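Local atomic coordinates of VOC domain-containing protein (Streptococcus mutans, PDB entry 3L7T), a protein that binds zinc and belongs to the glyoxalase/VOC superfamily, and may have lactoylglutathione lyase activity, although its physiological substrate is not established. Residues A[94-99]-A[107-112]; A[10-15]-A[67-72]. All blocks are in the same frame, centred on the assembly; numbering follows the deposited sequence.

Contact 1: A[94-99]-A[107-112]; sequences ASRQEL and EEVRYD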
ATOM      1  N   ALA A  94      14.379   6.097  18.921  1.00 30.96           N
ATOM      2  CA  ALA A  94      13.977   7.454  19.192  1.00 31.53           C
ATOM      3  C   ALA A  94      12.613   7.777  18.575  1.00 32.88           C
ATOM      4  O   ALA A  94      11.730   8.330  19.246  1.00 31.38           O
ATOM      5  CB  ALA A  94      15.049   8.422  18.689  1.00 32.18           C
ATOM      6  N   SER A  95      12.447   7.419  17.299  1.00 31.35           N
ATOM      7  CA  SER A  95      11.179   7.616  16.605  1.00 31.08           C
ATOM      8  C   SER A  95      10.036   6.971  17.351  1.00 29.97           C
ATOM      9  O   SER A  95       8.968   7.583  17.506  1.00 30.99           O
ATOM     10  CB  SER A  95      11.240   7.047  15.189  1.00 29.92           C
ATOM     11  OG  SER A  95      12.001   7.870  14.330  1.00 29.96           O
ATOM     12  N   ARG A  96      10.253   5.737  17.818  1.00 29.98           N
ATOM     13  CA  ARG A  96       9.275   5.064  18.670  1.00 31.19           C
ATOM     14  C   ARG A  96       8.973   5.853  19.947  1.00 32.02           C
ATOM     15  O   ARG A  96       7.818   5.974  20.327  1.00 32.61           O
ATOM     16  CB  ARG A  96       9.727   3.635  19.012  1.00 28.49           C
ATOM     17  CG  ARG A  96       8.810   2.880  19.962  1.00 26.86           C
ATOM     18  CD  ARG A  96       9.310   1.436  20.201  1.00 26.99           C
ATOM     19  NE  ARG A  96       8.346   0.655  20.977  1.00 28.20           N
ATOM     20  CZ  ARG A  96       8.315   0.579  22.308  1.00 28.81           C
ATOM     21  NH1 ARG A  96       9.215   1.210  23.043  1.00 26.37           N
ATOM     22  NH2 ARG A  96       7.338  -0.095  22.910  1.00 28.33           N
ATOM     23  N   GLN A  97      10.018   6.337  20.617  1.00 34.47           N
ATOM     24  CA  GLN A  97       9.869   7.208  21.788  1.00 39.15           C
ATOM     25  C   GLN A  97       8.924   8.366  21.480  1.00 37.69           C
ATOM     26  O   GLN A  97       7.991   8.632  22.247  1.00 37.61           O
ATOM     27  CB  GLN A  97      11.223   7.812  22.204  1.00 40.19           C
ATOM     28  CG  GLN A  97      12.324   6.819  22.485  1.00 47.92           C
ATOM     29  CD  GLN A  97      12.173   6.224  23.839  1.00 52.84           C
ATOM     30  OE1 GLN A  97      11.053   6.016  24.303  1.00 59.58           O
ATOM     31  NE2 GLN A  97      13.289   6.037  24.537  1.00 52.08           N
ATOM     32  N   GLU A  98       9.249   9.113  20.428  1.00 37.65           N
ATOM     33  CA  GLU A  98       8.502  10.328  20.079  1.00 38.87           C
ATOM     34  C   GLU A  98       7.041  10.001  19.834  1.00 38.25           C
ATOM     35  O   GLU A  98       6.139  10.757  20.241  1.00 38.11           O
ATOM     36  CB  GLU A  98       9.075  11.013  18.829  1.00 40.03           C
ATOM     37  CG  GLU A  98      10.482  11.580  18.964  1.00 48.63           C
ATOM     38  CD  GLU A  98      11.070  12.008  17.614  1.00 56.93           C
ATOM     39  OE1 GLU A  98      11.562  11.134  16.864  1.00 59.67           O
ATOM     40  OE2 GLU A  98      11.028  13.221  17.293  1.00 61.19           O
ATOM     41  N   LEU A  99       6.806   8.895  19.130  1.00 36.70           N
ATOM     42  CA  LEU A  99       5.449   8.465  18.832  1.00 34.60           C
ATOM     43  C   LEU A  99       4.678   8.180  20.101  1.00 34.23           C
ATOM     44  O   LEU A  99       3.520   8.580  20.248  1.00 33.10           O
ATOM     45  CB  LEU A  99       5.442   7.235  17.916  1.00 34.27           C
ATOM     46  CG  LEU A  99       5.608   7.468  16.417  1.00 29.61           C
ATOM     47  CD1 LEU A  99       5.640   6.138  15.655  1.00 31.07           C
ATOM     48  CD2 LEU A  99       4.455   8.345  15.901  1.00 27.70           C
ATOM     49  N   GLU A 107       4.456  -0.886  19.184  1.00 32.37           N
ATOM     50  CA  GLU A 107       4.894  -2.195  19.674  1.00 33.70           C
ATOM     51  C   GLU A 107       6.417  -2.259  19.864  1.00 33.09           C
ATOM     52  O   GLU A 107       7.164  -1.389  19.386  1.00 32.61           O
ATOM     53  CB  GLU A 107       4.364  -3.307  18.751  1.00 33.45           C
ATOM     54  CG  GLU A 107       2.823  -3.361  18.758  1.00 39.93           C
ATOM     55  CD  GLU A 107       2.221  -4.460  17.877  1.00 47.98           C
ATOM     56  OE1 GLU A 107       2.952  -5.035  17.036  1.00 53.43           O
ATOM     57  OE2 GLU A 107       0.996  -4.718  18.001  1.00 47.23           O
ATOM     58  N   GLU A 108       6.879  -3.234  20.645  1.00 35.17           N
ATOM     59  CA  GLU A 108       8.297  -3.326  20.986  1.00 36.83           C
ATOM     60  C   GLU A 108       9.139  -3.275  19.729  1.00 35.47           C
ATOM     61  O   GLU A 108       8.804  -3.898  18.724  1.00 37.33           O
ATOM     62  CB  GLU A 108       8.619  -4.665  21.646  1.00 37.03           C
ATOM     63  CG  GLU A 108       8.387  -4.743  23.116  1.00 45.89           C
ATOM     64  CD  GLU A 108       8.792  -6.102  23.655  1.00 49.59           C
ATOM     65  OE1 GLU A 108      10.002  -6.425  23.605  1.00 46.83           O
ATOM     66  OE2 GLU A 108       7.880  -6.876  24.013  1.00 55.79           O
ATOM     67  N   VAL A 109      10.334  -2.741  19.880  1.00 36.01           N
ATOM     68  CA  VAL A 109      11.330  -2.814  18.833  1.00 36.82           C
ATOM     69  C   VAL A 109      11.746  -4.261  18.575  1.00 38.98           C
ATOM     70  O   VAL A 109      12.204  -4.963  19.488  1.00 37.93           O
ATOM     71  CB  VAL A 109      12.554  -1.970  19.196  1.00 37.90           C
ATOM     72  CG1 VAL A 109      13.669  -2.191  18.200  1.00 35.59           C
ATOM     73  CG2 VAL A 109      12.164  -0.501  19.269  1.00 39.34           C
ATOM     74  N   ARG A 110      11.619  -4.694  17.324  1.00 37.64           N
ATOM     75  CA  ARG A 110      12.155  -5.973  16.915  1.00 38.11           C
ATOM     76  C   ARG A 110      13.149  -5.809  15.780  1.00 36.50           C
ATOM     77  O   ARG A 110      13.441  -4.694  15.360  1.00 35.85           O
ATOM     78  CB  ARG A 110      11.050  -6.935  16.518  1.00 38.81           C
ATOM     79  CG  ARG A 110       9.943  -6.330  15.706  1.00 43.50           C
ATOM     80  CD  ARG A 110       8.622  -7.034  16.016  1.00 50.20           C
ATOM     81  NE  ARG A 110       8.824  -8.420  16.441  1.00 57.39           N
ATOM     82  CZ  ARG A 110       8.692  -9.472  15.635  1.00 61.86           C
ATOM     83  NH1 ARG A 110       8.357  -9.291  14.363  1.00 63.21           N
ATOM     84  NH2 ARG A 110       8.885 -10.702  16.097  1.00 62.48           N
ATOM     85  N   TYR A 111      13.761  -6.896  15.371  1.00 34.58           N
ATOM     86  CA  TYR A 111      14.809  -6.844  14.383  1.00 35.38           C
ATOM     87  C   TYR A 111      14.360  -7.527  13.095  1.00 34.18           C
ATOM     88  O   TYR A 111      13.702  -8.505  13.133  1.00 35.74           O
ATOM     89  CB  TYR A 111      16.106  -7.451  14.928  1.00 35.10           C
ATOM     90  CG  TYR A 111      16.601  -6.785  16.164  1.00 37.94           C
ATOM     91  CD1 TYR A 111      17.588  -5.846  16.107  1.00 41.42           C
ATOM     92  CD2 TYR A 111      16.056  -7.068  17.382  1.00 38.32           C
ATOM     93  CE1 TYR A 111      18.026  -5.221  17.212  1.00 38.41           C
ATOM     94  CE2 TYR A 111      16.482  -6.444  18.492  1.00 39.70           C
ATOM     95  CZ  TYR A 111      17.468  -5.516  18.411  1.00 43.99           C
ATOM     96  OH  TYR A 111      17.893  -4.900  19.547  1.00 43.12           O
ATOM     97  N   ASP A 112      14.705  -6.963  11.959  1.00 34.42           N
ATOM     98  CA  ASP A 112      14.295  -7.506  10.671  1.00 35.04           C
ATOM     99  C   ASP A 112      14.881  -8.890  10.540  1.00 37.44           C
ATOM    100  O   ASP A 112      15.999  -9.118  10.911  1.00 32.98           O
ATOM    101  CB  ASP A 112      14.768  -6.616   9.526  1.00 36.29           C
ATOM    102  CG  ASP A 112      14.243  -7.041   8.209  1.00 42.02           C
ATOM    103  OD1 ASP A 112      14.483  -8.151   7.802  1.00 46.31           O
ATOM    104  OD2 ASP A 112      13.587  -6.268   7.543  1.00 43.11           O
TER

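Contact 2: A[10-15]-A[67-72]; sequences ALIVSD and CAPPER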
ATOM      1  N   ALA A  10      -2.292   4.741  -2.125  1.00 20.89           N
ATOM      2  CA  ALA A  10      -3.569   5.319  -1.684  1.00 19.71           C
ATOM      3  C   ALA A  10      -4.113   4.485  -0.550  1.00 20.60           C
ATOM      4  O   ALA A  10      -3.827   3.289  -0.443  1.00 20.07           O
ATOM      5  CB  ALA A  10      -4.543   5.333  -2.837  1.00 17.77           C
ATOM      6  N   LEU A  11      -4.861   5.140   0.333  1.00 20.95           N
ATOM      7  CA  LEU A  11      -5.480   4.410   1.422  1.00 20.28           C
ATOM      8  C   LEU A  11      -6.774   5.074   1.751  1.00 20.58           C
ATOM      9  O   LEU A  11      -6.999   6.243   1.385  1.00 20.87           O
ATOM     10  CB  LEU A  11      -4.558   4.368   2.638  1.00 21.57           C
ATOM     11  CG  LEU A  11      -4.142   5.669   3.311  1.00 26.76           C
ATOM     12  CD1 LEU A  11      -5.035   5.893   4.509  1.00 26.83           C
ATOM     13  CD2 LEU A  11      -2.692   5.579   3.771  1.00 27.93           C
ATOM     14  N   ILE A  12      -7.627   4.306   2.411  1.00 19.00           N
ATOM     15  CA  ILE A  12      -8.970   4.747   2.803  1.00 18.75           C
ATOM     16  C   ILE A  12      -9.041   4.864   4.323  1.00 18.44           C
ATOM     17  O   ILE A  12      -8.569   4.005   5.042  1.00 17.66           O
ATOM     18  CB  ILE A  12     -10.035   3.757   2.292  1.00 20.31           C
ATOM     19  CG1 ILE A  12     -10.115   3.882   0.758  1.00 21.99           C
ATOM     20  CG2 ILE A  12     -11.436   4.038   2.960  1.00 19.51           C
ATOM     21  CD1 ILE A  12     -11.073   2.949   0.056  1.00 27.02           C
ATOM     22  N   VAL A  13      -9.713   5.908   4.815  1.00 19.37           N
ATOM     23  CA  VAL A  13      -9.852   6.136   6.251  1.00 19.49           C
ATOM     24  C   VAL A  13     -11.351   6.328   6.540  1.00 20.71           C
ATOM     25  O   VAL A  13     -12.123   6.576   5.615  1.00 19.80           O
ATOM     26  CB  VAL A  13      -9.053   7.371   6.746  1.00 19.47           C
ATOM     27  CG1 VAL A  13      -7.527   7.203   6.459  1.00 21.31           C
ATOM     28  CG2 VAL A  13      -9.591   8.672   6.129  1.00 19.18           C
ATOM     29  N   SER A  14     -11.759   6.015   7.763  1.00 20.89           N
ATOM     30  CA  SER A  14     -13.176   6.088   8.119  1.00 24.47           C
ATOM     31  C   SER A  14     -13.567   7.528   8.489  1.00 24.86           C
ATOM     32  O   SER A  14     -14.684   7.962   8.203  1.00 26.50           O
ATOM     33  CB  SER A  14     -13.523   5.091   9.255  1.00 22.30           C
ATOM     34  OG  SER A  14     -12.913   5.485  10.491  1.00 23.61           O
ATOM     35  N   ASP A  15     -12.703   8.205   9.238  1.00 24.96           N
ATOM     36  CA  ASP A  15     -13.027   9.527   9.754  1.00 27.11           C
ATOM     37  C   ASP A  15     -11.988  10.503   9.229  1.00 24.54           C
ATOM     38  O   ASP A  15     -10.870  10.539   9.728  1.00 25.90           O
ATOM     39  CB  ASP A  15     -13.007   9.512  11.297  1.00 25.48           C
ATOM     40  CG  ASP A  15     -13.381  10.856  11.906  1.00 35.40           C
ATOM     41  OD1 ASP A  15     -12.856  11.909  11.463  1.00 32.58           O
ATOM     42  OD2 ASP A  15     -14.141  10.855  12.901  1.00 37.40           O
ATOM     43  N   CYS A  67     -20.986   7.737   4.601  1.00 35.61           N
ATOM     44  CA  CYS A  67     -21.225   6.295   4.736  1.00 35.26           C
ATOM     45  C   CYS A  67     -19.894   5.688   5.166  1.00 35.33           C
ATOM     46  O   CYS A  67     -18.916   5.802   4.441  1.00 33.96           O
ATOM     47  CB  CYS A  67     -21.572   5.671   3.385  1.00 36.70           C
ATOM     48  SG  CYS A  67     -23.172   6.082   2.719  1.00 42.07           S
ATOM     49  N   ALA A  68     -19.827   5.158   6.379  1.00 34.23           N
ATOM     50  CA  ALA A  68     -18.571   4.621   6.880  1.00 32.59           C
ATOM     51  C   ALA A  68     -18.102   3.454   6.008  1.00 32.19           C
ATOM     52  O   ALA A  68     -18.882   2.549   5.710  1.00 32.64           O
ATOM     53  CB  ALA A  68     -18.746   4.177   8.333  1.00 32.91           C
ATOM     54  N   PRO A  69     -16.811   3.433   5.617  1.00 30.86           N
ATOM     55  CA  PRO A  69     -16.357   2.242   4.885  1.00 29.96           C
ATOM     56  C   PRO A  69     -16.214   1.038   5.817  1.00 27.56           C
ATOM     57  O   PRO A  69     -16.081   1.228   7.038  1.00 26.16           O
ATOM     58  CB  PRO A  69     -14.980   2.660   4.347  1.00 28.39           C
ATOM     59  CG  PRO A  69     -14.511   3.728   5.291  1.00 32.72           C
ATOM     60  CD  PRO A  69     -15.742   4.434   5.804  1.00 32.36           C
ATOM     61  N   PRO A  70     -16.188  -0.192   5.260  1.00 25.52           N
ATOM     62  CA  PRO A  70     -15.985  -1.343   6.145  1.00 26.15           C
ATOM     63  C   PRO A  70     -14.659  -1.272   6.885  1.00 26.85           C
ATOM     64  O   PRO A  70     -13.734  -0.547   6.459  1.00 25.02           O
ATOM     65  CB  PRO A  70     -15.997  -2.547   5.204  1.00 26.61           C
ATOM     66  CG  PRO A  70     -16.496  -2.050   3.888  1.00 28.19           C
ATOM     67  CD  PRO A  70     -16.311  -0.575   3.846  1.00 26.03           C
ATOM     68  N   GLU A  71     -14.588  -1.962   8.017  1.00 24.38           N
ATOM     69  CA  GLU A  71     -13.346  -2.060   8.772  1.00 24.80           C
ATOM     70  C   GLU A  71     -12.351  -2.945   8.021  1.00 23.52           C
ATOM     71  O   GLU A  71     -12.730  -3.829   7.245  1.00 22.06           O
ATOM     72  CB  GLU A  71     -13.592  -2.614  10.182  1.00 25.54           C
ATOM     73  CG  GLU A  71     -14.250  -1.592  11.088  1.00 30.83           C
ATOM     74  CD  GLU A  71     -14.538  -2.099  12.504  1.00 36.69           C
ATOM     75  OE1 GLU A  71     -14.481  -3.329  12.767  1.00 35.69           O
ATOM     76  OE2 GLU A  71     -14.835  -1.238  13.357  1.00 43.10           O
ATOM     77  N   ARG A  72     -11.090  -2.596   8.172  1.00 25.34           N
ATOM     78  CA  ARG A  72     -10.001  -3.426   7.679  1.00 25.40           C
ATOM     79  C   ARG A  72     -10.119  -4.785   8.324  1.00 25.11           C
ATOM     80  O   ARG A  72     -10.347  -4.887   9.528  1.00 27.32           O
ATOM     81  CB  ARG A  72      -8.663  -2.816   8.094  1.00 24.20           C
ATOM     82  CG  ARG A  72      -7.481  -3.539   7.433  1.00 24.94           C
ATOM     83  CD  ARG A  72      -6.170  -2.807   7.742  1.00 27.32           C
ATOM     84  NE  ARG A  72      -5.008  -3.514   7.203  1.00 26.19           N
ATOM     85  CZ  ARG A  72      -4.431  -4.556   7.794  1.00 27.83           C
ATOM     86  NH1 ARG A  72      -4.871  -4.990   8.979  1.00 25.98           N
ATOM     87  NH2 ARG A  72      -3.351  -5.109   7.242  1.00 28.15           N
TER

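Contact 1: A[94-99]-A[107-112]
Arg96 lays the CD end of its aliphatic chain against the CG2 methyl of Val109, at 3.6 Å, and carries its guanidinium on to the backbone of Glu107. In this VOC (glyoxalase-superfamily) fold, helix 92-102 follows strand 81-88 and lies beside the chain that leads into strand 110-111, an edge strand of its four-stranded sheet within this chain. Within 94-99, Arg96 alone reaches 107-112, for the nearest alpha carbons, those of Arg96 and Val109, are still 8.1 Å apart. Arginine suits such a distance because it joins a long apolar stem to a planar group rich in N-H donors. With CG anti to the backbone N (chi1 177°) and the chain extended as far as NE, the stem runs straight out from the helix.

Val109 receives it with a single branch; its side chain also touches Val92 and Glu93 at the start of the same helix. Beyond the stem, NH2 is hydrogen-bonded to the carbonyl oxygen of Val106, so two successive backbone carbonyls, of Val106 and Glu107, are gripped by one guanidinium, which restrains its rotation. CB of both Glu107 and Glu108 leaves the backbone away from the helix, and the NH2 of Arg96 remains 6.9 Å from OE2 of Glu108, too far for a salt bridge. The polar half of the contact is therefore with main chain, and the two glutamates are exposed residues. The NE of Arg96 donates to O of Glu107 over 2.8 Å, the N-H...O angle being 150° and the nitrogen standing above the carbonyl plane.

Contact 2: A[10-15]-A[67-72]
The backbones come closest at Ser14 and Ala68, whose alpha carbons are 5.7 Å apart, where the chain leaving strand 5-12 meets an irregular loop between strands 52-58 and 81-88. In this glyoxalase-superfamily fold 5-12 is an edge strand of its sheet within the chain; Ala10, Leu11 and Ile12 pair antiparallel with a strand of the second subunit, so the sheet continues across the dimer. Cys67, which opens segment 67-72, is seen in an interchain disulfide. The ring of Pro69 makes the contact. Its CG lies 3.9 Å from CG2 of Ile12, the gamma methyl on the branched CB, which chi1 of -70° sets anti to the backbone N. The same CG rests 3.7 Å from the carbonyl oxygen of Val13, while CD of Pro69 meets CA of Ser14 at 3.8 Å. Proline suits the place: its compact ring touches three consecutive residues and has no N-H needing a partner. CB of Val13 leaves away from the loop, its side chain packing on Ser19 and Ile56; Asp126 holds the hydroxyl of Ser14. With no hydrogen bond across it, the contact probably rests on close fit and partial exclusion of water.

The two contacts share no element: contact 1 sets the irregular approach to strand 110-111 against helix 92-102, contact 2 a long loop against the end of strand 5-12 and the chain just beyond it. Their centres are 26 Å apart on opposite sides of the chain's centre, and they do not touch. Contact 1 is a surface contact made by a charged group reaching backbone oxygen; contact 2, partly buried and mainly apolar, without a hydrogen bond across it, lies beside the subunit interface, with Ile12 about 10 Å from the bound zinc ion by its side chain. No other chain of the assembly touches the segments of contact 1. Neither contact supplies a zinc ligand.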